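Local coordinates for insecticidal Delta-Endotoxin Cry8Ea1 (Bacillus Thuringiensis, PDB 3EB7), which kills insect larvae, those of Holotrichia parallela among them, probably by inserting helices of its N-terminal domain into gut-cell membranes to form pores, at residues Q83-A88 against R103-R108; E76-N81 against S114-Y119; S31-L36 against L144-D149; G19-P24 against P223-R228. One frame throughout, in Å; residues are numbered along the deposited sequence.

All four contacts lie in the N-terminal helical domain, the bundle thought to form the pore in three-domain Cry toxins. Along the chain they are nested: interaction 4 encloses interaction 3, which encloses interaction 2, which encloses interaction 1. Interactions 1 and 2 join the same two helices, 65-93 and 99-119, with centres about 13 Å apart. Interaction 3 ties helix 26-40 to helix 133-153, its centre about 13 Å from that of interaction 1, and the two meet where Tyr-85 reaches Asp-149. Interaction 4, centred about 11 Å from interaction 3, joins the end of helix 2-20 to the loop after helix 198-220, bringing together the beginning and end of the bundle.

Interaction 1. Residues Q83-A88 against R103-R108; sequences QLYLTA and RDVRNR
Arg-108 lies against three residues of the neighbouring helix, and its chain can be followed outward step by step. Its CB rests on the backbone of Tyr-85, 3.8 Å from Tyr-85 CA, and also meets the edge of that ring near its plane. One atom further on, Arg-108 CG is 3.8 Å from Ala-88 CB; a bend at chi2 (-64°) then turns the chain across Leu-84, bringing Arg-108 CD to 3.8 Å from Leu-84 CB. At the tip the guanidinium has Leu-84 CD1 over one face, offset toward the rim, and Asn-107 ND2 over the other. Arginine suits this half-buried place because its methylenes pack like a hydrocarbon while its charged end makes a long salt bridge to Asp-104, one turn back. The two segments belong to an antiparallel pair of helices in the bundle of the toxin's N-terminal domain, their axes 8.8 Å apart at an angle of 151°. The close approach has a small residue at its centre: Ala-88 points its CB at the opposing backbone, 3.8 Å from Val-105 CA. With CG anti to the backbone N (chi1 177°), the ring of Tyr-85 is carried obliquely across Val-105, with Tyr-85 CE1 4.2 Å from Val-105 CG2. The hydroxyl continues beyond this pair of helices to hydrogen-bond with Asp-149 of helix 133-153.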
loop_
_atom_site.group_PDB
_atom_site.type_symbol
_atom_site.label_atom_id
_atom_site.label_comp_id
_atom_site.label_asym_id
_atom_site.label_seq_id
_atom_site.Cartn_x
_atom_site.Cartn_y
_atom_site.Cartn_z
ATOM N N GLN A 83 9.413 -25.353 -9.095
ATOM C CA GLN A 83 8.465 -26.452 -9.405
ATOM C C GLN A 83 8.844 -27.728 -8.652
ATOM O O GLN A 83 7.995 -28.376 -8.061
ATOM C CB GLN A 83 8.391 -26.756 -10.902
ATOM C CG GLN A 83 8.417 -25.509 -11.756
ATOM C CD GLN A 83 7.205 -25.380 -12.643
ATOM O OE1 GLN A 83 6.070 -25.179 -12.157
ATOM N NE2 GLN A 83 7.427 -25.475 -13.962
ATOM N N LEU A 84 10.132 -28.041 -8.670
ATOM C CA LEU A 84 10.690 -29.196 -7.999
ATOM C C LEU A 84 10.560 -29.107 -6.471
ATOM O O LEU A 84 10.314 -30.111 -5.810
ATOM C CB LEU A 84 12.153 -29.381 -8.404
ATOM C CG LEU A 84 12.456 -29.458 -9.900
ATOM C CD1 LEU A 84 13.945 -29.380 -10.126
ATOM C CD2 LEU A 84 11.890 -30.734 -10.532
ATOM N N TYR A 85 10.748 -27.911 -5.920
ATOM C CA TYR A 85 10.516 -27.673 -4.497
ATOM C C TYR A 85 9.029 -27.821 -4.166
ATOM O O TYR A 85 8.679 -28.456 -3.178
ATOM C CB TYR A 85 11.021 -26.299 -4.095
ATOM C CG TYR A 85 10.757 -25.925 -2.663
ATOM C CD1 TYR A 85 11.219 -26.730 -1.601
ATOM C CD2 TYR A 85 10.083 -24.735 -2.350
ATOM C CE1 TYR A 85 10.981 -26.364 -0.279
ATOM C CE2 TYR A 85 9.833 -24.365 -1.015
ATOM C CZ TYR A 85 10.297 -25.171 0.003
ATOM O OH TYR A 85 10.065 -24.803 1.311
ATOM N N LEU A 86 8.152 -27.255 -4.990
ATOM C CA LEU A 86 6.710 -27.502 -4.785
ATOM C C LEU A 86 6.347 -28.993 -4.846
ATOM O O LEU A 86 5.581 -29.482 -4.006
ATOM C CB LEU A 86 5.854 -26.716 -5.780
ATOM C CG LEU A 86 4.343 -26.910 -5.684
ATOM C CD1 LEU A 86 3.829 -26.400 -4.337
ATOM C CD2 LEU A 86 3.645 -26.237 -6.871
ATOM N N THR A 87 6.882 -29.718 -5.826
ATOM C CA THR A 87 6.579 -31.143 -5.947
ATOM C C THR A 87 7.132 -31.936 -4.744
ATOM O O THR A 87 6.471 -32.850 -4.261
ATOM C CB THR A 87 7.053 -31.725 -7.301
ATOM O OG1 THR A 87 6.314 -31.103 -8.353
ATOM C CG2 THR A 87 6.838 -33.261 -7.381
ATOM N N ALA A 88 8.316 -31.554 -4.262
ATOM C CA ALA A 88 8.914 -32.133 -3.059
ATOM C C ALA A 88 8.122 -31.828 -1.760
ATOM O O ALA A 88 8.042 -32.686 -0.868
ATOM C CB ALA A 88 10.392 -31.733 -2.927
ATOM N N ARG A 103 14.749 -35.885 2.747
ATOM C CA ARG A 103 16.014 -35.516 2.146
ATOM C C ARG A 103 15.753 -34.704 0.878
ATOM O O ARG A 103 16.489 -33.754 0.584
ATOM C CB ARG A 103 16.841 -36.773 1.826
ATOM C CG ARG A 103 18.339 -36.633 2.088
ATOM C CD ARG A 103 19.116 -37.934 1.753
ATOM N NE ARG A 103 18.681 -39.089 2.553
ATOM C CZ ARG A 103 18.461 -40.315 2.061
ATOM N NH1 ARG A 103 18.610 -40.574 0.760
ATOM N NH2 ARG A 103 18.067 -41.299 2.868
ATOM N N ASP A 104 14.686 -35.069 0.159
ATOM C CA ASP A 104 14.331 -34.434 -1.093
ATOM C C ASP A 104 13.878 -32.995 -0.923
ATOM O O ASP A 104 14.358 -32.111 -1.635
ATOM C CB ASP A 104 13.234 -35.219 -1.800
ATOM C CG ASP A 104 13.216 -34.977 -3.314
ATOM O OD1 ASP A 104 12.230 -35.412 -3.965
ATOM O OD2 ASP A 104 14.168 -34.367 -3.867
ATOM N N VAL A 105 12.941 -32.777 -0.004
ATOM C CA VAL A 105 12.414 -31.449 0.309
ATOM C C VAL A 105 13.500 -30.551 0.908
ATOM O O VAL A 105 13.620 -29.392 0.534
ATOM C CB VAL A 105 11.129 -31.511 1.216
ATOM C CG1 VAL A 105 11.421 -32.070 2.599
ATOM C CG2 VAL A 105 10.453 -30.160 1.322
ATOM N N ARG A 106 14.301 -31.091 1.817
ATOM C CA ARG A 106 15.389 -30.345 2.420
ATOM C C ARG A 106 16.395 -29.919 1.334
ATOM O O ARG A 106 16.821 -28.763 1.270
ATOM C CB ARG A 106 16.061 -31.220 3.467
ATOM C CG ARG A 106 17.116 -30.549 4.284
ATOM C CD ARG A 106 18.106 -31.566 4.882
ATOM N NE ARG A 106 17.413 -32.682 5.531
ATOM C CZ ARG A 106 17.911 -33.911 5.651
ATOM N NH1 ARG A 106 19.123 -34.197 5.165
ATOM N NH2 ARG A 106 17.187 -34.859 6.255
ATOM N N ASN A 107 16.749 -30.872 0.475
ATOM C CA ASN A 107 17.667 -30.659 -0.635
ATOM C C ASN A 107 17.163 -29.606 -1.650
ATOM O O ASN A 107 17.931 -28.794 -2.131
ATOM C CB ASN A 107 18.000 -32.035 -1.267
ATOM C CG ASN A 107 18.538 -31.944 -2.702
ATOM O OD1 ASN A 107 19.636 -31.414 -2.950
ATOM N ND2 ASN A 107 17.778 -32.517 -3.654
ATOM N N ARG A 108 15.866 -29.586 -1.936
ATOM C CA ARG A 108 15.319 -28.630 -2.902
ATOM C C ARG A 108 15.359 -27.203 -2.333
ATOM O O ARG A 108 15.578 -26.246 -3.064
ATOM C CB ARG A 108 13.870 -28.987 -3.291
ATOM C CG ARG A 108 13.687 -30.265 -4.080
ATOM C CD ARG A 108 14.358 -30.187 -5.420
ATOM N NE ARG A 108 14.377 -31.495 -6.081
ATOM C CZ ARG A 108 15.260 -31.852 -7.024
ATOM N NH1 ARG A 108 16.201 -30.996 -7.436
ATOM N NH2 ARG A 108 15.195 -33.071 -7.565
#

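Interaction 2. Residues E76-N81 against S114-Y119; sequences EGLGNN and SLFTQY
Leu-78 and Phe-116 cross at about a right angle, the leucine branch lying over the flat of the ring. Leu-78 CD1 stands 4.1 Å from the ring centroid and only 9° off its normal, a CH-pi contact, while Leu-78 CD2 reaches toward the rim, 3.6 Å from Phe-116 CE2. The leucine's CG lies anti to its backbone N (chi1 -163°), which carries both methyls across to the other helix. Leu-78 and Leu-115 slide past each other in opposite directions, Leu-78 CD1 lying 3.8 Å from Leu-115 CB. Here the antiparallel helices 65-93 and 99-119 of the N-terminal bundle have segment axes 11.1 Å apart, a spacing that large apolar side chains can fill. Phe-116 also stacks on His-143, so its ring links this pair to helix 133-153. Toward the more open side Asn-81 crosses Leu-115 nearly perpendicularly, and its ND2 is 3.6 Å from Leu-115 CD2. One N-H of the amide is turned back into its own helix: Asn-81 ND2 donates to Gly-77 O at 2.7 Å in a bent bond (135°), from above the carbonyl plane, on the face opposite to that used by Asn-81 N.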
loop_
_atom_site.group_PDB
_atom_site.type_symbol
_atom_site.label_atom_id
_atom_site.label_comp_id
_atom_site.label_asym_id
_atom_site.label_seq_id
_atom_site.Cartn_x
_atom_site.Cartn_y
_atom_site.Cartn_z
ATOM N N GLU A 76 14.504 -17.719 -14.751
ATOM C CA GLU A 76 13.800 -18.836 -15.371
ATOM C C GLU A 76 14.216 -20.134 -14.715
ATOM O O GLU A 76 13.346 -20.917 -14.351
ATOM C CB GLU A 76 13.964 -18.881 -16.897
ATOM C CG GLU A 76 13.203 -20.079 -17.595
ATOM C CD GLU A 76 11.670 -19.928 -17.534
ATOM O OE1 GLU A 76 11.165 -18.771 -17.451
ATOM O OE2 GLU A 76 10.974 -20.961 -17.591
ATOM N N GLY A 77 15.533 -20.322 -14.516
ATOM C CA GLY A 77 16.086 -21.452 -13.747
ATOM C C GLY A 77 15.639 -21.574 -12.291
ATOM O O GLY A 77 15.558 -22.687 -11.736
ATOM N N LEU A 78 15.376 -20.442 -11.643
ATOM C CA LEU A 78 14.850 -20.410 -10.275
ATOM C C LEU A 78 13.408 -20.918 -10.286
ATOM O O LEU A 78 12.949 -21.555 -9.339
ATOM C CB LEU A 78 14.888 -18.969 -9.772
ATOM C CG LEU A 78 14.782 -18.553 -8.305
ATOM C CD1 LEU A 78 15.957 -19.016 -7.441
ATOM C CD2 LEU A 78 14.670 -17.001 -8.240
ATOM N N GLY A 79 12.699 -20.612 -11.367
ATOM C CA GLY A 79 11.361 -21.099 -11.582
ATOM C C GLY A 79 11.291 -22.594 -11.735
ATOM O O GLY A 79 10.430 -23.225 -11.140
ATOM N N ASN A 80 12.191 -23.160 -12.536
ATOM C CA ASN A 80 12.278 -24.607 -12.700
ATOM C C ASN A 80 12.559 -25.281 -11.367
ATOM O O ASN A 80 11.976 -26.310 -11.055
ATOM C CB ASN A 80 13.356 -24.996 -13.739
ATOM C CG ASN A 80 13.031 -24.483 -15.150
ATOM O OD1 ASN A 80 11.865 -24.473 -15.590
ATOM N ND2 ASN A 80 14.066 -24.045 -15.863
ATOM N N ASN A 81 13.466 -24.691 -10.588
ATOM C CA ASN A 81 13.800 -25.200 -9.262
ATOM C C ASN A 81 12.691 -25.034 -8.223
ATOM O O ASN A 81 12.603 -25.822 -7.284
ATOM C CB ASN A 81 15.111 -24.575 -8.783
ATOM C CG ASN A 81 16.324 -25.224 -9.423
ATOM O OD1 ASN A 81 16.627 -26.387 -9.159
ATOM N ND2 ASN A 81 17.007 -24.491 -10.274
ATOM N N SER A 114 20.484 -21.352 -1.867
ATOM C CA SER A 114 21.788 -21.157 -2.483
ATOM C C SER A 114 21.730 -20.310 -3.759
ATOM O O SER A 114 22.587 -19.471 -3.973
ATOM C CB SER A 114 22.456 -22.505 -2.738
ATOM O OG SER A 114 23.204 -22.450 -3.931
ATOM N N LEU A 115 20.697 -20.517 -4.574
ATOM C CA LEU A 115 20.478 -19.764 -5.818
ATOM C C LEU A 115 20.102 -18.296 -5.529
ATOM O O LEU A 115 20.605 -17.345 -6.164
ATOM C CB LEU A 115 19.358 -20.462 -6.610
ATOM C CG LEU A 115 19.530 -21.451 -7.789
ATOM C CD1 LEU A 115 20.929 -21.886 -8.097
ATOM C CD2 LEU A 115 18.596 -22.633 -7.666
ATOM N N PHE A 116 19.237 -18.100 -4.541
ATOM C CA PHE A 116 18.893 -16.765 -4.100
ATOM C C PHE A 116 20.122 -16.003 -3.687
ATOM O O PHE A 116 20.343 -14.908 -4.174
ATOM C CB PHE A 116 17.852 -16.798 -2.989
ATOM C CG PHE A 116 16.472 -16.939 -3.490
ATOM C CD1 PHE A 116 15.715 -18.056 -3.172
ATOM C CD2 PHE A 116 15.910 -15.942 -4.308
ATOM C CE1 PHE A 116 14.398 -18.181 -3.650
ATOM C CE2 PHE A 116 14.612 -16.044 -4.786
ATOM C CZ PHE A 116 13.848 -17.164 -4.470
ATOM N N THR A 117 20.943 -16.587 -2.820
ATOM C CA THR A 117 22.218 -15.976 -2.431
ATOM C C THR A 117 23.104 -15.595 -3.630
ATOM O O THR A 117 23.695 -14.523 -3.636
ATOM C CB THR A 117 22.983 -16.888 -1.459
ATOM O OG1 THR A 117 22.135 -17.181 -0.351
ATOM C CG2 THR A 117 24.266 -16.232 -0.939
ATOM N N GLN A 118 23.192 -16.467 -4.632
ATOM C CA GLN A 118 24.029 -16.190 -5.815
ATOM C C GLN A 118 23.407 -15.158 -6.728
ATOM O O GLN A 118 24.120 -14.382 -7.335
ATOM C CB GLN A 118 24.310 -17.436 -6.662
ATOM C CG GLN A 118 24.978 -18.629 -5.961
ATOM C CD GLN A 118 25.318 -19.742 -6.982
ATOM O OE1 GLN A 118 24.453 -20.218 -7.725
ATOM N NE2 GLN A 118 26.596 -20.127 -7.032
ATOM N N TYR A 119 22.083 -15.151 -6.844
ATOM C CA TYR A 119 21.407 -14.360 -7.888
ATOM C C TYR A 119 20.979 -12.941 -7.479
ATOM O O TYR A 119 20.888 -12.059 -8.330
ATOM C CB TYR A 119 20.181 -15.112 -8.414
ATOM C CG TYR A 119 20.464 -16.367 -9.202
ATOM C CD1 TYR A 119 19.459 -17.320 -9.426
ATOM C CD2 TYR A 119 21.736 -16.613 -9.712
ATOM C CE1 TYR A 119 19.719 -18.489 -10.178
ATOM C CE2 TYR A 119 22.004 -17.762 -10.438
ATOM C CZ TYR A 119 21.001 -18.681 -10.681
ATOM O OH TYR A 119 21.314 -19.774 -11.446
#

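Interaction 3. Residues S31-L36 against L144-D149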
loop_
_atom_site.group_PDB
_atom_site.type_symbol
_atom_site.label_atom_id
_atom_site.label_comp_id
_atom_site.label_asym_id
_atom_site.label_seq_id
_atom_site.Cartn_x
_atom_site.Cartn_y
_atom_site.Cartn_z
ATOM N N SER A 31 -0.539 -24.515 -0.931
ATOM C CA SER A 31 -1.515 -23.793 -1.702
ATOM C C SER A 31 -1.033 -22.389 -2.158
ATOM O O SER A 31 -1.303 -21.954 -3.287
ATOM C CB SER A 31 -2.795 -23.693 -0.847
ATOM O OG SER A 31 -3.645 -22.635 -1.289
ATOM N N LEU A 32 -0.352 -21.687 -1.256
ATOM C CA LEU A 32 0.248 -20.388 -1.506
ATOM C C LEU A 32 1.344 -20.459 -2.580
ATOM O O LEU A 32 1.321 -19.688 -3.523
ATOM C CB LEU A 32 0.821 -19.839 -0.186
ATOM C CG LEU A 32 1.696 -18.584 -0.197
ATOM C CD1 LEU A 32 0.971 -17.390 -0.881
ATOM C CD2 LEU A 32 2.078 -18.237 1.240
ATOM N N TYR A 33 2.305 -21.360 -2.415
ATOM C CA TYR A 33 3.368 -21.616 -3.408
ATOM C C TYR A 33 2.812 -21.995 -4.768
ATOM O O TYR A 33 3.333 -21.578 -5.810
ATOM C CB TYR A 33 4.323 -22.727 -2.942
ATOM C CG TYR A 33 5.447 -22.221 -2.088
ATOM C CD1 TYR A 33 5.586 -22.610 -0.750
ATOM C CD2 TYR A 33 6.355 -21.319 -2.602
ATOM C CE1 TYR A 33 6.618 -22.116 0.051
ATOM C CE2 TYR A 33 7.389 -20.821 -1.822
ATOM C CZ TYR A 33 7.512 -21.218 -0.496
ATOM O OH TYR A 33 8.563 -20.696 0.218
ATOM N N SER A 34 1.757 -22.801 -4.752
ATOM C CA SER A 34 1.052 -23.134 -5.981
ATOM C C SER A 34 0.547 -21.877 -6.754
ATOM O O SER A 34 0.758 -21.733 -7.967
ATOM C CB SER A 34 -0.105 -24.064 -5.665
ATOM O OG SER A 34 -0.665 -24.434 -6.899
ATOM N N THR A 35 -0.103 -20.977 -6.029
ATOM C CA THR A 35 -0.544 -19.696 -6.562
ATOM C C THR A 35 0.641 -18.831 -6.985
ATOM O O THR A 35 0.643 -18.345 -8.102
ATOM C CB THR A 35 -1.482 -18.978 -5.561
ATOM O OG1 THR A 35 -2.652 -19.775 -5.396
ATOM C CG2 THR A 35 -1.890 -17.624 -6.039
ATOM N N LEU A 36 1.645 -18.669 -6.121
ATOM C CA LEU A 36 2.822 -17.829 -6.431
ATOM C C LEU A 36 3.558 -18.278 -7.682
ATOM O O LEU A 36 3.879 -17.458 -8.545
ATOM C CB LEU A 36 3.803 -17.823 -5.274
ATOM C CG LEU A 36 3.806 -16.761 -4.151
ATOM C CD1 LEU A 36 2.477 -15.965 -3.957
ATOM C CD2 LEU A 36 4.245 -17.461 -2.853
ATOM N N LEU A 144 12.643 -14.416 1.300
ATOM C CA LEU A 144 12.207 -14.351 2.690
ATOM C C LEU A 144 11.069 -15.314 3.049
ATOM O O LEU A 144 10.959 -15.759 4.220
ATOM C CB LEU A 144 11.760 -12.920 3.024
ATOM C CG LEU A 144 12.780 -11.791 2.836
ATOM C CD1 LEU A 144 12.151 -10.425 3.123
ATOM C CD2 LEU A 144 14.021 -12.038 3.723
ATOM N N LEU A 145 10.192 -15.630 2.093
ATOM C CA LEU A 145 9.171 -16.634 2.360
ATOM C C LEU A 145 9.782 -18.036 2.466
ATOM O O LEU A 145 9.251 -18.909 3.192
ATOM C CB LEU A 145 8.159 -16.645 1.241
ATOM C CG LEU A 145 7.113 -15.544 1.168
ATOM C CD1 LEU A 145 6.602 -15.494 -0.268
ATOM C CD2 LEU A 145 5.973 -15.863 2.184
ATOM N N LEU A 146 10.882 -18.246 1.739
ATOM C CA LEU A 146 11.576 -19.519 1.703
ATOM C C LEU A 146 12.225 -19.746 3.061
ATOM O O LEU A 146 12.033 -20.793 3.703
ATOM C CB LEU A 146 12.653 -19.515 0.602
ATOM C CG LEU A 146 13.383 -20.851 0.449
ATOM C CD1 LEU A 146 12.488 -21.880 -0.165
ATOM C CD2 LEU A 146 14.640 -20.716 -0.374
ATOM N N LEU A 147 12.974 -18.747 3.512
ATOM C CA LEU A 147 13.587 -18.763 4.836
ATOM C C LEU A 147 12.576 -18.976 5.958
ATOM O O LEU A 147 12.907 -19.558 6.985
ATOM C CB LEU A 147 14.429 -17.505 5.047
ATOM C CG LEU A 147 15.945 -17.563 4.704
ATOM C CD1 LEU A 147 16.472 -18.817 3.966
ATOM C CD2 LEU A 147 16.312 -16.339 3.946
ATOM N N LYS A 148 11.338 -18.556 5.767
ATOM C CA LYS A 148 10.296 -18.823 6.766
ATOM C C LYS A 148 9.861 -20.308 6.836
ATOM O O LYS A 148 9.479 -20.797 7.898
ATOM C CB LYS A 148 9.135 -17.901 6.523
ATOM C CG LYS A 148 7.832 -18.259 7.136
ATOM C CD LYS A 148 6.787 -17.396 6.418
ATOM C CE LYS A 148 5.426 -18.045 6.413
ATOM N NZ LYS A 148 4.874 -18.077 7.819
ATOM N N ASP A 149 9.929 -21.016 5.723
ATOM C CA ASP A 149 9.696 -22.462 5.729
ATOM C C ASP A 149 10.717 -23.218 6.584
ATOM O O ASP A 149 10.353 -24.167 7.316
ATOM C CB ASP A 149 9.729 -22.999 4.300
ATOM C CG ASP A 149 8.772 -22.275 3.397
ATOM O OD1 ASP A 149 7.824 -21.639 3.908
ATOM O OD2 ASP A 149 8.978 -22.334 2.172
#
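The segments of helices 26-40 and 133-153 run antiparallel at 158°, with axes 12.9 Å apart, so long side chains must bridge the gap. Both helices belong to the N-terminal bundle of the Cry toxin, and this contact lies in its buried interior. Tyr-33 spans most of the distance. The ring reaches across to the second helix, where Tyr-33 OH donates a hydrogen bond of 2.6 Å to Asp-149 OD2. The two groups come from opposite directions: the carboxylate sits at the edge of the tyrosine ring, the planes are 73° apart, and the hydroxyl meets OD2 on its syn side, 22° out of the carboxylate plane. Asp-149 OD2 is also bonded by Tyr-85 OH of helix 65-93, so two phenol groups from different helices grip one buried oxygen. A pair of such donors would be expected to stabilise the negative charge and lower the cost of burying it. Tyrosine suits the place because its ring can pack among apolar neighbours while its tip supplies the proton. The side chain also packs on Tyr-82, Leu-86 and Leu-89 of helix 65-93, and its oxygen lies over the backbone of the opposing helix, 3.6 Å from Leu-146 CA. One turn along helix 26-40, Leu-36 and Leu-145 extend toward each other and meet tip to tip. Their branched ends fill space between the widely spaced backbones without any polar group to satisfy, Leu-36 CD2 resting 4.0 Å from Leu-145 CD1.

Interaction 4. Residues G19-P24 against P223-R228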
loop_
_atom_site.group_PDB
_atom_site.type_symbol
_atom_site.label_atom_id
_atom_site.label_comp_id
_atom_site.label_asym_id
_atom_site.label_seq_id
_atom_site.Cartn_x
_atom_site.Cartn_y
_atom_site.Cartn_z
ATOM N N GLY A 19 -3.676 -12.697 2.628
ATOM C CA GLY A 19 -4.652 -13.709 3.063
ATOM C C GLY A 19 -4.053 -14.877 3.834
ATOM O O GLY A 19 -4.774 -15.592 4.560
ATOM N N LYS A 20 -2.738 -15.083 3.687
ATOM C CA LYS A 20 -2.022 -16.146 4.401
ATOM C C LYS A 20 -1.040 -15.654 5.488
ATOM O O LYS A 20 -0.241 -16.429 6.027
ATOM C CB LYS A 20 -1.234 -17.011 3.398
ATOM C CG LYS A 20 -2.048 -17.763 2.311
ATOM C CD LYS A 20 -3.162 -18.621 2.868
ATOM C CE LYS A 20 -3.996 -19.297 1.747
ATOM N NZ LYS A 20 -3.196 -20.300 0.997
ATOM N N LEU A 21 -1.062 -14.365 5.799
ATOM C CA LEU A 21 -0.067 -13.782 6.700
ATOM C C LEU A 21 -0.062 -14.491 8.064
ATOM O O LEU A 21 -1.102 -14.660 8.679
ATOM C CB LEU A 21 -0.292 -12.268 6.826
ATOM C CG LEU A 21 0.896 -11.315 6.775
ATOM C CD1 LEU A 21 1.840 -11.608 5.615
ATOM C CD2 LEU A 21 0.381 -9.892 6.681
ATOM N N GLY A 22 1.118 -14.964 8.484
ATOM C CA GLY A 22 1.306 -15.624 9.787
ATOM C C GLY A 22 0.806 -17.061 9.922
ATOM O O GLY A 22 0.925 -17.669 10.994
ATOM N N VAL A 23 0.250 -17.627 8.854
ATOM C CA VAL A 23 -0.271 -19.004 8.945
ATOM C C VAL A 23 0.888 -20.026 9.001
ATOM O O VAL A 23 1.771 -19.998 8.138
ATOM C CB VAL A 23 -1.275 -19.300 7.790
ATOM C CG1 VAL A 23 -1.712 -20.744 7.801
ATOM C CG2 VAL A 23 -2.502 -18.371 7.912
ATOM N N PRO A 24 0.911 -20.901 10.035
ATOM C CA PRO A 24 2.016 -21.867 10.156
ATOM C C PRO A 24 1.774 -23.261 9.553
ATOM O O PRO A 24 2.729 -24.034 9.429
ATOM C CB PRO A 24 2.213 -21.983 11.669
ATOM C CG PRO A 24 0.881 -21.513 12.280
ATOM C CD PRO A 24 -0.033 -21.047 11.149
ATOM N N PRO A 223 8.251 -8.053 7.426
ATOM C CA PRO A 223 8.412 -8.397 8.864
ATOM C C PRO A 223 7.498 -9.503 9.355
ATOM O O PRO A 223 7.820 -10.197 10.337
ATOM C CB PRO A 223 8.059 -7.077 9.587
ATOM C CG PRO A 223 8.268 -5.996 8.526
ATOM C CD PRO A 223 7.853 -6.638 7.243
ATOM N N MET A 224 6.351 -9.671 8.711
ATOM C CA MET A 224 5.402 -10.685 9.157
ATOM C C MET A 224 5.783 -12.082 8.655
ATOM O O MET A 224 5.064 -13.064 8.934
ATOM C CB MET A 224 3.966 -10.325 8.801
ATOM C CG MET A 224 3.319 -9.243 9.686
ATOM S SD MET A 224 4.078 -7.608 9.439
ATOM C CE MET A 224 3.143 -6.976 8.038
ATOM N N TYR A 225 6.910 -12.187 7.938
ATOM C CA TYR A 225 7.451 -13.517 7.589
ATOM C C TYR A 225 8.322 -14.084 8.694
ATOM O O TYR A 225 8.796 -15.215 8.587
ATOM C CB TYR A 225 8.257 -13.492 6.305
ATOM C CG TYR A 225 7.519 -13.010 5.094
ATOM C CD1 TYR A 225 8.234 -12.559 3.969
ATOM C CD2 TYR A 225 6.094 -12.979 5.068
ATOM C CE1 TYR A 225 7.583 -12.107 2.847
ATOM C CE2 TYR A 225 5.415 -12.511 3.945
ATOM C CZ TYR A 225 6.179 -12.079 2.834
ATOM O OH TYR A 225 5.538 -11.634 1.730
ATOM N N ASP A 226 8.542 -13.283 9.732
ATOM C CA ASP A 226 9.191 -13.697 10.965
ATOM C C ASP A 226 8.181 -14.480 11.816
ATOM O O ASP A 226 7.235 -13.917 12.374
ATOM C CB ASP A 226 9.678 -12.448 11.696
ATOM C CG ASP A 226 10.358 -12.737 13.012
ATOM O OD1 ASP A 226 10.795 -11.754 13.600
ATOM O OD2 ASP A 226 10.487 -13.903 13.465
ATOM N N MET A 227 8.386 -15.787 11.896
ATOM C CA MET A 227 7.420 -16.636 12.577
ATOM C C MET A 227 7.606 -16.716 14.097
ATOM O O MET A 227 6.726 -17.209 14.789
ATOM C CB MET A 227 7.322 -18.021 11.914
ATOM C CG MET A 227 6.802 -17.960 10.446
ATOM S SD MET A 227 5.126 -17.237 10.074
ATOM C CE MET A 227 5.281 -15.474 10.247
ATOM N N ARG A 228 8.731 -16.215 14.603
ATOM C CA ARG A 228 8.878 -16.032 16.039
ATOM C C ARG A 228 8.109 -14.798 16.500
ATOM O O ARG A 228 7.470 -14.842 17.530
ATOM C CB ARG A 228 10.355 -15.969 16.471
ATOM C CG ARG A 228 11.134 -17.132 15.949
ATOM C CD ARG A 228 12.384 -17.387 16.737
ATOM N NE ARG A 228 13.219 -18.367 16.043
ATOM C CZ ARG A 228 14.506 -18.603 16.316
ATOM N NH1 ARG A 228 15.116 -17.938 17.297
ATOM N NH2 ARG A 228 15.177 -19.531 15.614
HETATM O O HOH W 1 3.675 -14.923 6.960
#
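Leu-21 and Gly-22, the middle residues of a type II beta turn from Lys-20 to Val-23, face a short 3-10 segment, 223-225, and the loop that follows it. The nearest alpha carbons are Gly-22 CA and Met-224 CA, 6.4 Å apart. The turn is closed by Val-23 N bonding to Lys-20 O, and Gly-22 occupies its third position with phi 76°, a conformation that glycine adopts easily. Too far apart for a direct bond, the two backbones are joined by a water that accepts from Gly-22 N at 3.0 Å and donates to Met-224 O at 3.0 Å. Beside this bridge the side chains form an apolar patch. Leu-21 crosses Met-224 obliquely, its CG 3.8 Å from Met-224 CB, and points one methyl at the next residue, with Leu-21 CD1 4.0 Å from Tyr-225 CE2. Leucine is well matched to this place, since its branch can touch both neighbours at once. Tyr-225 crosses Leu-21 at about a right angle and sends its hydroxyl on to hydrogen-bond with Asn-141 of helix 133-153. Met-227 turns toward Gly-22, though the placing of its end is doubtful. The contact thus joins the end of helix 2-20 to the loop leaving helix 198-220 with no direct hydrogen bond or salt bridge, so between these two segments the polar link runs through a single water, while Leu-21, whose backbone is also bonded to Thr-234, supplies much of the apolar part.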